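Side-chain contact in protein yesU (Bacillus subtilis, PDB 1OQ1), which is of unknown function but has a galectin-like beta-sandwich fold, consistent with a possible role in carbohydrate binding: residues Cys133-Ser138 with Gly170-Ser175. Numbering follows the deposited sequence.
Sequences CNLRKS and GYVHFS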
ATOM      1  N   CYS A 133      -4.295  -1.760  11.833  1.00  4.89           N
ATOM      2  CA  CYS A 133      -3.787  -1.852  10.472  1.00  5.12           C
ATOM      3  C   CYS A 133      -4.055  -3.314  10.149  1.00  5.63           C
ATOM      4  O   CYS A 133      -3.795  -4.182  10.982  1.00  7.14           O
ATOM      5  CB  CYS A 133      -2.283  -1.587  10.415  1.00  5.41           C
ATOM      6  SG  CYS A 133      -1.795   0.097  10.838  1.00  7.79           S
ATOM      7  N   ASN A 134      -4.571  -3.592   8.957  1.00  5.21           N
ATOM      8  CA  ASN A 134      -4.901  -4.967   8.572  1.00  6.07           C
ATOM      9  C   ASN A 134      -4.172  -5.423   7.309  1.00  6.78           C
ATOM     10  O   ASN A 134      -4.036  -4.656   6.362  1.00  7.26           O
ATOM     11  CB  ASN A 134      -6.412  -5.094   8.324  1.00  5.77           C
ATOM     12  CG  ASN A 134      -7.251  -4.732   9.545  1.00 10.16           C
ATOM     13  OD1 ASN A 134      -6.727  -4.354  10.595  1.00 11.40           O
ATOM     14  ND2 ASN A 134      -8.566  -4.847   9.405  1.00 10.09           N
ATOM     15  N   LEU A 135      -3.711  -6.673   7.299  1.00  5.59           N
ATOM     16  CA  LEU A 135      -3.039  -7.237   6.124  1.00  5.04           C
ATOM     17  C   LEU A 135      -3.916  -8.336   5.535  1.00  5.86           C
ATOM     18  O   LEU A 135      -4.297  -9.273   6.235  1.00  6.27           O
ATOM     19  CB  LEU A 135      -1.684  -7.851   6.491  1.00  4.90           C
ATOM     20  CG  LEU A 135      -0.997  -8.583   5.323  1.00  4.09           C
ATOM     21  CD1 LEU A 135      -0.500  -7.564   4.297  1.00  6.82           C
ATOM     22  CD2 LEU A 135       0.172  -9.422   5.840  1.00  6.85           C
ATOM     23  N   ARG A 136      -4.245  -8.220   4.253  1.00  6.17           N
ATOM     24  CA  ARG A 136      -5.060  -9.235   3.591  1.00  6.41           C
ATOM     25  C   ARG A 136      -4.354  -9.765   2.355  1.00  5.83           C
ATOM     26  O   ARG A 136      -3.468  -9.105   1.808  1.00  5.20           O
ATOM     27  CB  ARG A 136      -6.427  -8.665   3.193  1.00 10.35           C
ATOM     28  CG  ARG A 136      -7.378  -8.461   4.372  1.00 12.04           C
ATOM     29  CD  ARG A 136      -8.778  -8.090   3.901  1.00 14.69           C
ATOM     30  NE  ARG A 136      -9.659  -7.722   5.010  1.00 13.57           N
ATOM     31  CZ  ARG A 136     -10.364  -8.578   5.745  1.00 15.89           C
ATOM     32  NH1 ARG A 136     -10.317  -9.883   5.502  1.00 13.48           N
ATOM     33  NH2 ARG A 136     -11.116  -8.126   6.740  1.00 13.91           N
ATOM     34  N   LYS A 137      -4.745 -10.963   1.935  1.00  4.77           N
ATOM     35  CA  LYS A 137      -4.173 -11.598   0.752  1.00  4.86           C
ATOM     36  C   LYS A 137      -5.302 -11.967  -0.203  1.00  4.90           C
ATOM     37  O   LYS A 137      -6.271 -12.629   0.189  1.00  6.74           O
ATOM     38  CB  LYS A 137      -3.398 -12.860   1.134  1.00  5.95           C
ATOM     39  CG  LYS A 137      -2.709 -13.535  -0.047  1.00  6.53           C
ATOM     40  CD  LYS A 137      -2.130 -14.890   0.335  1.00  6.69           C
ATOM     41  CE  LYS A 137      -1.326 -15.497  -0.812  1.00  5.94           C
ATOM     42  NZ  LYS A 137      -0.834 -16.863  -0.470  1.00  5.20           N
ATOM     43  N   SER A 138      -5.182 -11.529  -1.452  1.00  6.03           N
ATOM     44  CA  SER A 138      -6.186 -11.819  -2.475  1.00  6.00           C
ATOM     45  C   SER A 138      -5.477 -12.462  -3.671  1.00  6.52           C
ATOM     46  O   SER A 138      -4.251 -12.425  -3.735  1.00  8.24           O
ATOM     47  CB  SER A 138      -6.886 -10.524  -2.900  1.00  7.48           C
ATOM     48  OG  SER A 138      -7.670 -10.005  -1.843  1.00  8.72           O
ATOM     49  N   GLY A 170       7.326 -15.776   1.858  1.00  7.02           N
ATOM     50  CA  GLY A 170       6.163 -15.812   2.733  1.00  8.14           C
ATOM     51  C   GLY A 170       6.130 -14.784   3.855  1.00  7.35           C
ATOM     52  O   GLY A 170       5.081 -14.552   4.464  1.00  7.11           O
ATOM     53  N   TYR A 171       7.264 -14.148   4.121  1.00  5.94           N
ATOM     54  CA  TYR A 171       7.359 -13.178   5.216  1.00  4.87           C
ATOM     55  C   TYR A 171       6.988 -11.727   4.902  1.00  5.50           C
ATOM     56  O   TYR A 171       7.427 -11.166   3.899  1.00  6.44           O
ATOM     57  CB  TYR A 171       8.783 -13.201   5.786  1.00  6.30           C
ATOM     58  CG  TYR A 171       8.963 -12.369   7.036  1.00  5.08           C
ATOM     59  CD1 TYR A 171       8.325 -12.722   8.224  1.00  5.81           C
ATOM     60  CD2 TYR A 171       9.769 -11.231   7.033  1.00  5.76           C
ATOM     61  CE1 TYR A 171       8.485 -11.963   9.381  1.00  8.06           C
ATOM     62  CE2 TYR A 171       9.934 -10.462   8.193  1.00  7.57           C
ATOM     63  CZ  TYR A 171       9.288 -10.841   9.360  1.00  7.73           C
ATOM     64  OH  TYR A 171       9.451 -10.110  10.515  1.00  9.78           O
ATOM     65  N   VAL A 172       6.180 -11.131   5.780  1.00  4.67           N
ATOM     66  CA  VAL A 172       5.766  -9.729   5.670  1.00  4.41           C
ATOM     67  C   VAL A 172       5.897  -9.081   7.051  1.00  5.28           C
ATOM     68  O   VAL A 172       5.477  -9.660   8.055  1.00  5.98           O
ATOM     69  CB  VAL A 172       4.290  -9.583   5.228  1.00  4.76           C
ATOM     70  CG1 VAL A 172       3.894  -8.103   5.204  1.00  4.48           C
ATOM     71  CG2 VAL A 172       4.095 -10.200   3.845  1.00  6.47           C
ATOM     72  N   HIS A 173       6.488  -7.890   7.099  1.00  4.99           N
ATOM     73  CA  HIS A 173       6.648  -7.154   8.354  1.00  5.32           C
ATOM     74  C   HIS A 173       6.370  -5.682   8.073  1.00  5.51           C
ATOM     75  O   HIS A 173       6.797  -5.151   7.052  1.00  5.69           O
ATOM     76  CB  HIS A 173       8.066  -7.328   8.908  1.00  4.69           C
ATOM     77  CG  HIS A 173       8.285  -6.670  10.236  1.00  4.70           C
ATOM     78  ND1 HIS A 173       8.491  -5.313  10.370  1.00  7.48           N
ATOM     79  CD2 HIS A 173       8.363  -7.186  11.486  1.00  8.18           C
ATOM     80  CE1 HIS A 173       8.693  -5.023  11.643  1.00  9.78           C
ATOM     81  NE2 HIS A 173       8.621  -6.142  12.341  1.00  9.06           N
ATOM     82  N   PHE A 174       5.651  -5.036   8.983  1.00  3.44           N
ATOM     83  CA  PHE A 174       5.278  -3.638   8.825  1.00  3.82           C
ATOM     84  C   PHE A 174       5.582  -2.838  10.088  1.00  3.63           C
ATOM     85  O   PHE A 174       5.262  -3.271  11.193  1.00  3.67           O
ATOM     86  CB  PHE A 174       3.776  -3.573   8.507  1.00  4.90           C
ATOM     87  CG  PHE A 174       3.242  -2.186   8.293  1.00  4.77           C
ATOM     88  CD1 PHE A 174       3.823  -1.330   7.367  1.00  7.89           C
ATOM     89  CD2 PHE A 174       2.102  -1.764   8.972  1.00  5.86           C
ATOM     90  CE1 PHE A 174       3.271  -0.070   7.116  1.00  7.87           C
ATOM     91  CE2 PHE A 174       1.541  -0.507   8.729  1.00  7.37           C
ATOM     92  CZ  PHE A 174       2.125   0.337   7.800  1.00  7.33           C
ATOM     93  N   SER A 175       6.194  -1.672   9.914  1.00  3.82           N
ATOM     94  CA  SER A 175       6.517  -0.809  11.043  1.00  5.51           C
ATOM     95  C   SER A 175       6.237   0.647  10.699  1.00  5.26           C
ATOM     96  O   SER A 175       6.201   1.019   9.527  1.00  4.59           O
ATOM     97  CB  SER A 175       7.989  -0.970  11.444  1.00  6.46           C
ATOM     98  OG  SER A 175       8.860  -0.502  10.427  1.00 10.51           O
TER
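Leu-135 and Val-172 meet tip to tip in the interior of a galectin-like beta sandwich, and beside them Cys-133 faces the ring edge of Phe-174. These two pairs illustrate how the sheets of such a sandwich are joined: strand 132-138 belongs to one, strand 171-176 to the other, and apolar side chains alone bridge the gap between the two segments. The CA atoms of Leu-135 and Val-172 stand 9.2 Å apart, and those of Cys-133 and Phe-174 9.4 Å, a spacing filled here by one side chain from each strand. Leu-135 does so with CG anti to the backbone N (chi1 174°), which carries CD2 across to the valine; there CD2 lies 4.0 Å from CG1 of Val-172 and 4.2 Å from its CB. The second pair is built differently. Phe-174 also has CG anti to the backbone N (chi1 -179°), which sends the ring toward strand 132-138, and the ring presents a rim rather than a face to the sulfur: Cys-133 SG sits 5.4 Å from the centroid of the Phe-174 ring, 88° off the normal, practically in the ring plane. This is an edge-on sulfur-aromatic contact, in which the polarisable sulfur meets the slightly positive C-H rim. Neighbouring strands add to both pairs: Trp-184 touches Leu-135, Leu-165 touches Val-172, Tyr-119 touches Cys-133 and Leu-117 touches Phe-174. The CA-CB bond of His-173 is directed away from segment 133-138, and its NE2 forms a hydrogen bond with OD1 of Asn-2. Within the sulfur-aromatic pair, the closest approach is Cys-133 SG to Phe-174 CE2, 4.0 Å.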